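Local coordinates for putative uncharacterized protein (Emericella nidulans, PDB 3PGB), which probably oxidises primary amines, working as a copper amine oxidase that carries one topaquinone per subunit, at residues A[163-166]-A[167-170]; A[200-203]-A[204-208]; A[509-513]-A[514-518]; A[706-710]-A[711-715]. All blocks are in the same frame, centred on the assembly; numbering follows the deposited sequence.

The four contacts are local turns or helical turns met in order along one chain, and none touches another. Interaction 4 lies closest to the active site: the side chain of Thr708 is about 5 Å from the copper ion. Interaction 3 is further out, with the side chain of Ala511 about 13 Å from the metal, and its nearest atoms are about 7 Å from those of interaction 4; both reach the second subunit. Interaction 2 comes within about 5 Å of interaction 3, nearest atoms, although their centres are 21 Å apart. Interaction 1 stands apart, its nearest atoms about 25 Å from interaction 4, and the side chain of Phe167 is about 13 Å from a calcium ion.

Interaction 1. Residues A[163-166]-A[167-170]; sequences EPLE and FPYT
Leu165 packs against Pro168 and Tyr169 as the chain leaves strand 161-164 and folds back through a type I beta turn running from Glu166 to Tyr169. Its CG stands opposite the backbone N (chi1 178°), which carries the isobutyl group alongside the turn, where its two methyls divide the work. CD1 meets the proline ring, 3.6 Å from Pro168 CD, while CD2 lies 3.6 Å from Tyr169 OH. The leucine runs at about a right angle to both partners, and its forked end suits a place where two different groups must be touched at once. Tyr169 has its CG beside the backbone N and opposite the carbonyl carbon (chi1 -43°), turning the ring back along the incoming chain. The carbonyl oxygen of Leu165 then sits at the ring edge, near the ring plane, 3.2 Å from CE2 of Tyr169. Pro168 CG lies 3.8 Å above one face of the same ring, off toward its rim. Pro168 holds the third position of the turn with phi -88°, within the range that position takes, and its compact, puckered ring gives carbon to both Leu165 and Tyr169. Glu166 points elsewhere: its extended chain takes OE2 to the backbone N of Gln174. The carbonyl oxygens of Glu166 and Tyr169, 3.4 Å apart, are both hydrogen-bonded by Lys172 NZ, whose positive charge probably eases their closeness. Leu165 also packs on Leu150 of the adjoining strand 145-152 and His133 of strand 131-138 beyond it, and His660 meets Tyr169 edge-to-face. This is a type I turn ending a strand, covering part of a small antiparallel sheet.

Interaction 2. Residues A[200-203]-A[204-208]; sequences ADIT and LDLWN
Trp207 lies against Thr203 one helical turn earlier, and its side chain can be followed outward from the backbone. CB is 4.0 Å from Thr203 O, the carbonyl oxygen that also accepts the backbone N-H of Trp207. CG stands opposite the carbonyl carbon (chi1 -36°), which swings the indole back along the helix toward the threonine. On the six-membered ring, CE3 comes 3.7 Å from Thr203 O, and the outer atom CZ3 reaches the methyl, 3.8 Å from Thr203 CG2. Leu206 CB stands over one face of the indole, 3.6 Å above its plane and toward the rim. The bond from Trp207 N to Thr203 O is long at 3.3 Å, and its donor sits well above the carbonyl plane, whereas Leu206 N to Ile202 O measures 3.0 Å. A beta-branched threonine suits this spot because it offers its methyl to the ring while OG1 bonds to the carbonyl of Gly209, just past the helix. Ile202 and Leu206 extend side by side in the same direction and make an apolar ridge, CG2 of the first 4.1 Å from CD2 of the second. Asn208 then leaves the helix with a positive phi, a backbone shape that asparagine tolerates well. Asp201 and Asp205, also one turn apart, form salt bridges to Arg291 and Lys301. Leu204 touches an N-acetylglucosamine of an attached glycan. Ile202 and Leu206 rest on helix 287-294, whereas the indole of Trp207 touches Leu219 of strand 219-223 and Leu256 and Leu258 of strand 255-263, so neighbouring faces of helix 200-207 meet a second helix and an antiparallel sheet.

Interaction 3. Residues A[509-513]-A[514-518]; sequences QSAYY and ANNQD
Ala514 packs against the two tyrosines that precede it. Its methyl CB lies 3.6 Å from Tyr512 CD2, and it stands 4.3 Å above one face of the Tyr513 ring, over the centre. The backbone N of Ala514 lies over that same face. Tyr513 reaches this pose because its CG sits between its own backbone N and carbonyl carbon (chi1 86°), folding the ring back over the next peptide. An alanine suits the place, since its one methyl fits against both rings while the backbone N stays close over Tyr513. A type II beta turn from Tyr513 to Asn516 sets these positions, closed by Asn516 N to Tyr513 O at 3.1 Å and 156°. Asn515 holds its third position with a positive phi, which asparagine accepts more readily than most residues. Asn516 CB lies 3.7 Å from Tyr512 O, and ND2 is 3.9 Å from Ala511 CB. Further out, the Asn516 amide bonds through OD1 to Asn392 N and through ND2 to Ser528 OG, while Tyr512 OH bonds to Lys303 O. The whole is a type II turn following strand 511-512, outermost within this chain in a three-stranded antiparallel sheet of the copper amine oxidase enzyme domain.

Interaction 4. Residues A[706-710]-A[711-715]; sequences PNTVF and TTAHS
Val709 crosses obliquely over both Thr711 and Thr712, and one of its methyls does the touching. With CG2 placed between the backbone N and carbonyl carbon (chi1 -58°), that methyl faces the two hydroxyls: Thr711 OG1 is 3.1 Å away, a tight approach, and Thr712 OG1 is 3.4 Å away. Both threonines likewise hold OG1 between their own N and carbonyl carbon, which turns the oxygens back toward the valine. On another flank, the methyl of Thr708 meets Ala713 CB, CG2 to CB 3.8 Å; a small alanine fits here, since its CB is also only 3.4 Å from Val709 O. The backbone holds the group in place. Ala713 N donates to Val709 O at 3.3 Å; the donor lies in the carbonyl plane and the N-H...O angle is 159°. A water donates to the same oxygen at 2.7 Å and also lies near Thr712 OG1, though that separation is short enough to be doubtful. Thr711 OG1 bonds to Asp495 of the second subunit, whose Met456 also packs against Val709 and Thr711, so the turn forms part of the dimer interface. Thr708 OG1 bonds to Asp704 OD1, and its side chain comes about 3 Å from that of His698, a copper ligand. Threonine suits that position by offering both a hydroxyl and a methyl. The bond from 709 to 713, with roughly helical angles at the three residues between, is that of a right-handed alpha-turn; Ala713 then centres an inverse gamma turn that leads into strand 714-722, beside the copper site of the amine oxidase fold.

Interaction 1. Residues A[163-166]-A[167-170]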
loop_
_atom_site.group_PDB
_atom_site.type_symbol
_atom_site.label_atom_id
_atom_site.label_comp_id
_atom_site.label_asym_id
_atom_site.label_seq_id
_atom_site.Cartn_x
_atom_site.Cartn_y
_atom_site.Cartn_z
ATOM N N GLU A 163 8.933 -45.951 0.532
ATOM C CA GLU A 163 9.888 -45.834 1.634
ATOM C C GLU A 163 9.564 -44.617 2.491
ATOM O O GLU A 163 8.883 -43.698 2.034
ATOM C CB GLU A 163 11.334 -45.752 1.117
ATOM C CG GLU A 163 11.635 -44.550 0.225
ATOM C CD GLU A 163 13.056 -44.560 -0.350
ATOM O OE1 GLU A 163 13.646 -43.460 -0.506
ATOM O OE2 GLU A 163 13.585 -45.660 -0.648
ATOM N N PRO A 164 10.045 -44.609 3.743
ATOM C CA PRO A 164 9.938 -43.410 4.571
ATOM C C PRO A 164 10.590 -42.198 3.907
ATOM O O PRO A 164 11.574 -42.347 3.181
ATOM C CB PRO A 164 10.700 -43.797 5.842
ATOM C CG PRO A 164 10.613 -45.283 5.897
ATOM C CD PRO A 164 10.675 -45.727 4.473
ATOM N N LEU A 165 10.026 -41.016 4.148
ATOM C CA LEU A 165 10.559 -39.759 3.629
ATOM C C LEU A 165 10.985 -38.888 4.801
ATOM O O LEU A 165 10.136 -38.412 5.548
ATOM C CB LEU A 165 9.483 -39.031 2.805
ATOM C CG LEU A 165 9.849 -37.660 2.216
ATOM C CD1 LEU A 165 11.018 -37.787 1.267
ATOM C CD2 LEU A 165 8.664 -37.015 1.513
ATOM N N GLU A 166 12.289 -38.695 4.984
ATOM C CA GLU A 166 12.768 -37.753 5.996
ATOM C C GLU A 166 13.774 -36.732 5.458
ATOM O O GLU A 166 14.331 -35.957 6.229
ATOM C CB GLU A 166 13.339 -38.496 7.211
ATOM C CG GLU A 166 14.695 -39.158 7.005
ATOM C CD GLU A 166 15.340 -39.607 8.318
ATOM O OE1 GLU A 166 16.590 -39.735 8.342
ATOM O OE2 GLU A 166 14.604 -39.832 9.316
ATOM N N PHE A 167 13.986 -36.714 4.145
ATOM C CA PHE A 167 14.951 -35.805 3.527
ATOM C C PHE A 167 14.556 -34.336 3.714
ATOM O O PHE A 167 15.370 -33.540 4.179
ATOM C CB PHE A 167 15.128 -36.154 2.037
ATOM C CG PHE A 167 16.232 -35.394 1.348
ATOM C CD1 PHE A 167 15.941 -34.441 0.374
ATOM C CD2 PHE A 167 17.566 -35.642 1.658
ATOM C CE1 PHE A 167 16.964 -33.745 -0.281
ATOM C CE2 PHE A 167 18.598 -34.945 1.011
ATOM C CZ PHE A 167 18.291 -33.995 0.038
ATOM N N PRO A 168 13.300 -33.977 3.385
ATOM C CA PRO A 168 12.898 -32.566 3.428
ATOM C C PRO A 168 12.371 -32.068 4.787
ATOM O O PRO A 168 11.751 -31.006 4.849
ATOM C CB PRO A 168 11.789 -32.507 2.374
ATOM C CG PRO A 168 11.142 -33.844 2.454
ATOM C CD PRO A 168 12.186 -34.832 2.936
ATOM N N TYR A 169 12.615 -32.818 5.859
ATOM C CA TYR A 169 12.218 -32.396 7.197
ATOM C C TYR A 169 13.444 -32.316 8.103
ATOM O O TYR A 169 14.416 -33.046 7.903
ATOM C CB TYR A 169 11.173 -33.357 7.771
ATOM C CG TYR A 169 10.101 -33.767 6.781
ATOM C CD1 TYR A 169 9.402 -32.820 6.037
ATOM C CD2 TYR A 169 9.788 -35.104 6.586
ATOM C CE1 TYR A 169 8.421 -33.206 5.119
ATOM C CE2 TYR A 169 8.814 -35.494 5.681
ATOM C CZ TYR A 169 8.129 -34.549 4.957
ATOM O OH TYR A 169 7.164 -34.963 4.065
ATOM N N THR A 170 13.394 -31.421 9.090
ATOM C CA THR A 170 14.519 -31.211 10.012
ATOM C C THR A 170 14.506 -32.262 11.128
ATOM O O THR A 170 15.558 -32.733 11.562
ATOM C CB THR A 170 14.523 -29.772 10.605
ATOM O OG1 THR A 170 13.453 -29.609 11.540
ATOM C CG2 THR A 170 14.379 -28.740 9.506
#

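Interaction 2. Residues A[200-203]-A[204-208]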
loop_
_atom_site.group_PDB
_atom_site.type_symbol
_atom_site.label_atom_id
_atom_site.label_comp_id
_atom_site.label_asym_id
_atom_site.label_seq_id
_atom_site.Cartn_x
_atom_site.Cartn_y
_atom_site.Cartn_z
ATOM N N ALA A 200 -26.578 -29.680 31.769
ATOM C CA ALA A 200 -27.623 -29.349 30.799
ATOM C C ALA A 200 -28.634 -28.369 31.382
ATOM O O ALA A 200 -29.091 -27.449 30.699
ATOM C CB ALA A 200 -28.331 -30.596 30.337
ATOM N N ASP A 201 -28.989 -28.575 32.647
ATOM C CA ASP A 201 -29.885 -27.657 33.344
ATOM C C ASP A 201 -29.281 -26.251 33.416
ATOM O O ASP A 201 -30.005 -25.256 33.336
ATOM C CB ASP A 201 -30.205 -28.177 34.750
ATOM C CG ASP A 201 -28.984 -28.225 35.648
ATOM O OD1 ASP A 201 -27.924 -28.718 35.195
ATOM O OD2 ASP A 201 -29.078 -27.769 36.811
ATOM N N ILE A 202 -27.959 -26.181 33.564
ATOM C CA ILE A 202 -27.252 -24.905 33.647
ATOM C C ILE A 202 -27.172 -24.209 32.292
ATOM O O ILE A 202 -27.382 -23.004 32.216
ATOM C CB ILE A 202 -25.833 -25.066 34.230
ATOM C CG1 ILE A 202 -25.921 -25.464 35.708
ATOM C CG2 ILE A 202 -25.042 -23.771 34.078
ATOM C CD1 ILE A 202 -24.578 -25.738 36.351
ATOM N N THR A 203 -26.890 -24.963 31.231
ATOM C CA THR A 203 -26.825 -24.381 29.880
ATOM C C THR A 203 -28.202 -23.954 29.380
ATOM O O THR A 203 -28.303 -23.095 28.510
ATOM C CB THR A 203 -26.152 -25.323 28.842
ATOM O OG1 THR A 203 -26.980 -26.466 28.577
ATOM C CG2 THR A 203 -24.780 -25.769 29.334
ATOM N N LEU A 204 -29.254 -24.557 29.932
ATOM C CA LEU A 204 -30.634 -24.157 29.635
ATOM C C LEU A 204 -30.971 -22.842 30.327
ATOM O O LEU A 204 -31.637 -21.983 29.753
ATOM C CB LEU A 204 -31.629 -25.240 30.083
ATOM C CG LEU A 204 -32.092 -26.244 29.024
ATOM C CD1 LEU A 204 -32.797 -27.426 29.680
ATOM C CD2 LEU A 204 -33.007 -25.558 28.010
ATOM N N ASP A 205 -30.517 -22.699 31.569
ATOM C CA ASP A 205 -30.788 -21.497 32.358
ATOM C C ASP A 205 -29.975 -20.293 31.865
ATOM O O ASP A 205 -30.406 -19.145 31.985
ATOM C CB ASP A 205 -30.473 -21.758 33.830
ATOM C CG ASP A 205 -31.037 -20.690 34.742
ATOM O OD1 ASP A 205 -32.265 -20.474 34.697
ATOM O OD2 ASP A 205 -30.259 -20.075 35.505
ATOM N N LEU A 206 -28.806 -20.572 31.302
ATOM C CA LEU A 206 -27.857 -19.533 30.941
ATOM C C LEU A 206 -28.216 -18.967 29.574
ATOM O O LEU A 206 -28.222 -17.749 29.387
ATOM C CB LEU A 206 -26.433 -20.114 30.950
ATOM C CG LEU A 206 -25.255 -19.333 31.547
ATOM C CD1 LEU A 206 -25.645 -18.491 32.744
ATOM C CD2 LEU A 206 -24.164 -20.323 31.947
ATOM N N TRP A 207 -28.531 -19.854 28.627
ATOM C CA TRP A 207 -28.745 -19.469 27.228
ATOM C C TRP A 207 -29.914 -20.175 26.511
ATOM O O TRP A 207 -29.978 -20.148 25.279
ATOM C CB TRP A 207 -27.476 -19.753 26.424
ATOM C CG TRP A 207 -26.187 -19.510 27.135
ATOM C CD1 TRP A 207 -25.710 -18.316 27.595
ATOM C CD2 TRP A 207 -25.188 -20.484 27.436
ATOM N NE1 TRP A 207 -24.479 -18.489 28.175
ATOM C CE2 TRP A 207 -24.134 -19.812 28.091
ATOM C CE3 TRP A 207 -25.082 -21.861 27.223
ATOM C CZ2 TRP A 207 -22.984 -20.477 28.533
ATOM C CZ3 TRP A 207 -23.937 -22.520 27.661
ATOM C CH2 TRP A 207 -22.907 -21.826 28.309
ATOM N N ASN A 208 -30.832 -20.789 27.264
ATOM C CA ASN A 208 -31.934 -21.586 26.685
ATOM C C ASN A 208 -31.438 -22.608 25.660
ATOM O O ASN A 208 -32.057 -22.790 24.617
ATOM C CB ASN A 208 -33.015 -20.682 26.057
ATOM C CG ASN A 208 -33.764 -19.839 27.089
ATOM O OD1 ASN A 208 -33.788 -20.161 28.279
ATOM N ND2 ASN A 208 -34.387 -18.756 26.630
#

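Interaction 3. Residues A[509-513]-A[514-518]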
loop_
_atom_site.group_PDB
_atom_site.type_symbol
_atom_site.label_atom_id
_atom_site.label_comp_id
_atom_site.label_asym_id
_atom_site.label_seq_id
_atom_site.Cartn_x
_atom_site.Cartn_y
_atom_site.Cartn_z
ATOM N N GLN A 509 -12.845 -14.781 14.417
ATOM C CA GLN A 509 -13.070 -15.699 15.517
ATOM C C GLN A 509 -13.163 -14.868 16.778
ATOM O O GLN A 509 -12.164 -14.333 17.271
ATOM C CB GLN A 509 -11.988 -16.761 15.639
ATOM C CG GLN A 509 -12.397 -17.844 16.612
ATOM C CD GLN A 509 -11.441 -18.994 16.637
ATOM O OE1 GLN A 509 -10.653 -19.132 17.569
ATOM N NE2 GLN A 509 -11.492 -19.829 15.610
ATOM N N SER A 510 -14.385 -14.787 17.289
ATOM C CA SER A 510 -14.762 -13.851 18.334
ATOM C C SER A 510 -14.278 -14.310 19.702
ATOM O O SER A 510 -13.688 -15.379 19.833
ATOM C CB SER A 510 -16.285 -13.726 18.325
ATOM O OG SER A 510 -16.746 -12.759 19.233
ATOM N N ALA A 511 -14.517 -13.483 20.714
ATOM C CA ALA A 511 -14.233 -13.830 22.104
ATOM C C ALA A 511 -15.364 -13.312 22.978
ATOM O O ALA A 511 -15.953 -12.273 22.677
ATOM C CB ALA A 511 -12.908 -13.230 22.542
ATOM N N TYR A 512 -15.677 -14.038 24.050
ATOM C CA TYR A 512 -16.712 -13.606 24.990
ATOM C C TYR A 512 -16.247 -12.344 25.701
ATOM O O TYR A 512 -15.068 -12.210 26.033
ATOM C CB TYR A 512 -17.034 -14.711 26.005
ATOM C CG TYR A 512 -18.354 -14.514 26.724
ATOM C CD1 TYR A 512 -19.567 -14.626 26.041
ATOM C CD2 TYR A 512 -18.392 -14.227 28.081
ATOM C CE1 TYR A 512 -20.782 -14.449 26.695
ATOM C CE2 TYR A 512 -19.597 -14.043 28.743
ATOM C CZ TYR A 512 -20.786 -14.162 28.046
ATOM O OH TYR A 512 -21.970 -13.983 28.707
ATOM N N TYR A 513 -17.173 -11.418 25.927
ATOM C CA TYR A 513 -16.821 -10.075 26.410
ATOM C C TYR A 513 -16.285 -10.081 27.831
ATOM O O TYR A 513 -15.414 -9.276 28.167
ATOM C CB TYR A 513 -18.025 -9.134 26.332
ATOM C CG TYR A 513 -18.949 -9.178 27.534
ATOM C CD1 TYR A 513 -18.905 -8.181 28.504
ATOM C CD2 TYR A 513 -19.865 -10.218 27.701
ATOM C CE1 TYR A 513 -19.749 -8.215 29.612
ATOM C CE2 TYR A 513 -20.718 -10.260 28.802
ATOM C CZ TYR A 513 -20.654 -9.257 29.753
ATOM O OH TYR A 513 -21.491 -9.292 30.840
ATOM N N ALA A 514 -16.803 -10.993 28.652
ATOM C CA ALA A 514 -16.632 -10.928 30.097
ATOM C C ALA A 514 -15.165 -10.885 30.498
ATOM O O ALA A 514 -14.416 -11.816 30.230
ATOM C CB ALA A 514 -17.340 -12.104 30.774
ATOM N N ASN A 515 -14.765 -9.774 31.112
ATOM C CA ASN A 515 -13.436 -9.625 31.699
ATOM C C ASN A 515 -12.290 -9.662 30.683
ATOM O O ASN A 515 -11.144 -9.930 31.053
ATOM C CB ASN A 515 -13.204 -10.701 32.762
ATOM C CG ASN A 515 -14.428 -10.943 33.613
ATOM O OD1 ASN A 515 -14.869 -10.058 34.352
ATOM N ND2 ASN A 515 -15.001 -12.138 33.499
ATOM N N ASN A 516 -12.588 -9.374 29.415
ATOM C CA ASN A 516 -11.573 -9.422 28.360
ATOM C C ASN A 516 -11.090 -8.021 27.939
ATOM O O ASN A 516 -10.669 -7.820 26.803
ATOM C CB ASN A 516 -12.132 -10.180 27.155
ATOM C CG ASN A 516 -11.052 -10.819 26.307
ATOM O OD1 ASN A 516 -10.137 -11.451 26.827
ATOM N ND2 ASN A 516 -11.165 -10.671 24.989
ATOM N N GLN A 517 -11.130 -7.072 28.874
ATOM C CA GLN A 517 -10.846 -5.666 28.590
ATOM C C GLN A 517 -9.444 -5.415 28.053
ATOM O O GLN A 517 -9.243 -4.471 27.290
ATOM C CB GLN A 517 -11.015 -4.813 29.852
ATOM C CG GLN A 517 -12.449 -4.655 30.331
ATOM C CD GLN A 517 -12.852 -5.714 31.342
ATOM O OE1 GLN A 517 -12.247 -6.786 31.409
ATOM N NE2 GLN A 517 -13.870 -5.407 32.147
ATOM N N ASP A 518 -8.483 -6.240 28.470
ATOM C CA ASP A 518 -7.074 -6.037 28.133
ATOM C C ASP A 518 -6.669 -6.681 26.804
ATOM O O ASP A 518 -5.516 -6.562 26.375
ATOM C CB ASP A 518 -6.175 -6.554 29.271
ATOM C CG ASP A 518 -6.237 -5.670 30.525
ATOM O OD1 ASP A 518 -7.077 -4.752 30.595
ATOM O OD2 ASP A 518 -5.437 -5.891 31.447
#

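Interaction 4. Residues A[706-710]-A[711-715]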
loop_
_atom_site.group_PDB
_atom_site.type_symbol
_atom_site.label_atom_id
_atom_site.label_comp_id
_atom_site.label_asym_id
_atom_site.label_seq_id
_atom_site.Cartn_x
_atom_site.Cartn_y
_atom_site.Cartn_z
ATOM N N PRO A 706 -20.595 -7.532 9.966
ATOM C CA PRO A 706 -20.539 -8.992 10.107
ATOM C C PRO A 706 -19.197 -9.609 9.682
ATOM O O PRO A 706 -18.804 -10.657 10.207
ATOM C CB PRO A 706 -21.654 -9.462 9.175
ATOM C CG PRO A 706 -21.660 -8.409 8.088
ATOM C CD PRO A 706 -21.413 -7.126 8.806
ATOM N N ASN A 707 -18.512 -8.970 8.738
ATOM C CA ASN A 707 -17.243 -9.482 8.225
ATOM C C ASN A 707 -16.163 -8.432 8.195
ATOM O O ASN A 707 -16.443 -7.241 8.079
ATOM C CB ASN A 707 -17.417 -10.007 6.800
ATOM C CG ASN A 707 -18.017 -11.390 6.752
ATOM O OD1 ASN A 707 -18.319 -11.998 7.787
ATOM N ND2 ASN A 707 -18.188 -11.904 5.539
ATOM N N THR A 708 -14.922 -8.891 8.276
ATOM C CA THR A 708 -13.771 -8.035 8.061
ATOM C C THR A 708 -13.751 -7.656 6.587
ATOM O O THR A 708 -14.253 -8.404 5.751
ATOM C CB THR A 708 -12.471 -8.756 8.464
ATOM O OG1 THR A 708 -12.539 -9.073 9.854
ATOM C CG2 THR A 708 -11.233 -7.894 8.208
ATOM N N VAL A 709 -13.195 -6.493 6.281
ATOM C CA VAL A 709 -13.193 -5.971 4.917
ATOM C C VAL A 709 -11.788 -5.993 4.313
ATOM O O VAL A 709 -10.794 -5.753 5.012
ATOM C CB VAL A 709 -13.767 -4.533 4.867
ATOM C CG1 VAL A 709 -15.178 -4.517 5.424
ATOM C CG2 VAL A 709 -12.878 -3.558 5.630
ATOM N N PHE A 710 -11.722 -6.272 3.012
ATOM C CA PHE A 710 -10.451 -6.383 2.295
ATOM C C PHE A 710 -9.697 -5.058 2.154
ATOM O O PHE A 710 -8.487 -5.056 1.938
ATOM C CB PHE A 710 -10.680 -6.945 0.886
ATOM C CG PHE A 710 -10.952 -8.430 0.839
ATOM C CD1 PHE A 710 -10.075 -9.334 1.423
ATOM C CD2 PHE A 710 -12.061 -8.924 0.158
ATOM C CE1 PHE A 710 -10.314 -10.700 1.365
ATOM C CE2 PHE A 710 -12.307 -10.290 0.088
ATOM C CZ PHE A 710 -11.431 -11.183 0.693
ATOM N N THR A 711 -10.406 -3.938 2.239
ATOM C CA THR A 711 -9.784 -2.633 2.037
ATOM C C THR A 711 -8.637 -2.392 3.004
ATOM O O THR A 711 -7.575 -1.930 2.616
ATOM C CB THR A 711 -10.796 -1.491 2.236
ATOM O OG1 THR A 711 -11.717 -1.859 3.269
ATOM C CG2 THR A 711 -11.542 -1.191 0.941
ATOM N N THR A 712 -8.876 -2.697 4.271
ATOM C CA THR A 712 -7.938 -2.375 5.335
ATOM C C THR A 712 -7.160 -3.589 5.841
ATOM O O THR A 712 -6.045 -3.434 6.328
ATOM C CB THR A 712 -8.672 -1.695 6.499
ATOM O OG1 THR A 712 -9.860 -2.428 6.809
ATOM C CG2 THR A 712 -9.056 -0.276 6.112
ATOM N N ALA A 713 -7.731 -4.788 5.732
ATOM C CA ALA A 713 -7.015 -6.018 6.083
ATOM C C ALA A 713 -6.131 -6.432 4.904
ATOM O O ALA A 713 -6.510 -7.263 4.085
ATOM C CB ALA A 713 -7.993 -7.122 6.449
ATOM N N HIS A 714 -4.942 -5.848 4.838
ATOM C CA HIS A 714 -4.108 -5.908 3.644
ATOM C C HIS A 714 -2.634 -5.862 4.032
ATOM O O HIS A 714 -2.252 -5.194 4.989
ATOM C CB HIS A 714 -4.475 -4.742 2.722
ATOM C CG HIS A 714 -3.616 -4.616 1.503
ATOM N ND1 HIS A 714 -3.273 -5.692 0.714
ATOM C CD2 HIS A 714 -3.074 -3.528 0.907
ATOM C CE1 HIS A 714 -2.533 -5.277 -0.298
ATOM N NE2 HIS A 714 -2.398 -3.967 -0.205
ATOM N N SER A 715 -1.822 -6.599 3.287
ATOM C CA SER A 715 -0.399 -6.702 3.542
ATOM C C SER A 715 0.273 -7.143 2.247
ATOM O O SER A 715 -0.246 -8.009 1.539
ATOM C CB SER A 715 -0.143 -7.712 4.661
ATOM O OG SER A 715 1.232 -7.826 4.959
HETATM O O HOH W 1 -10.277 -4.713 7.493
#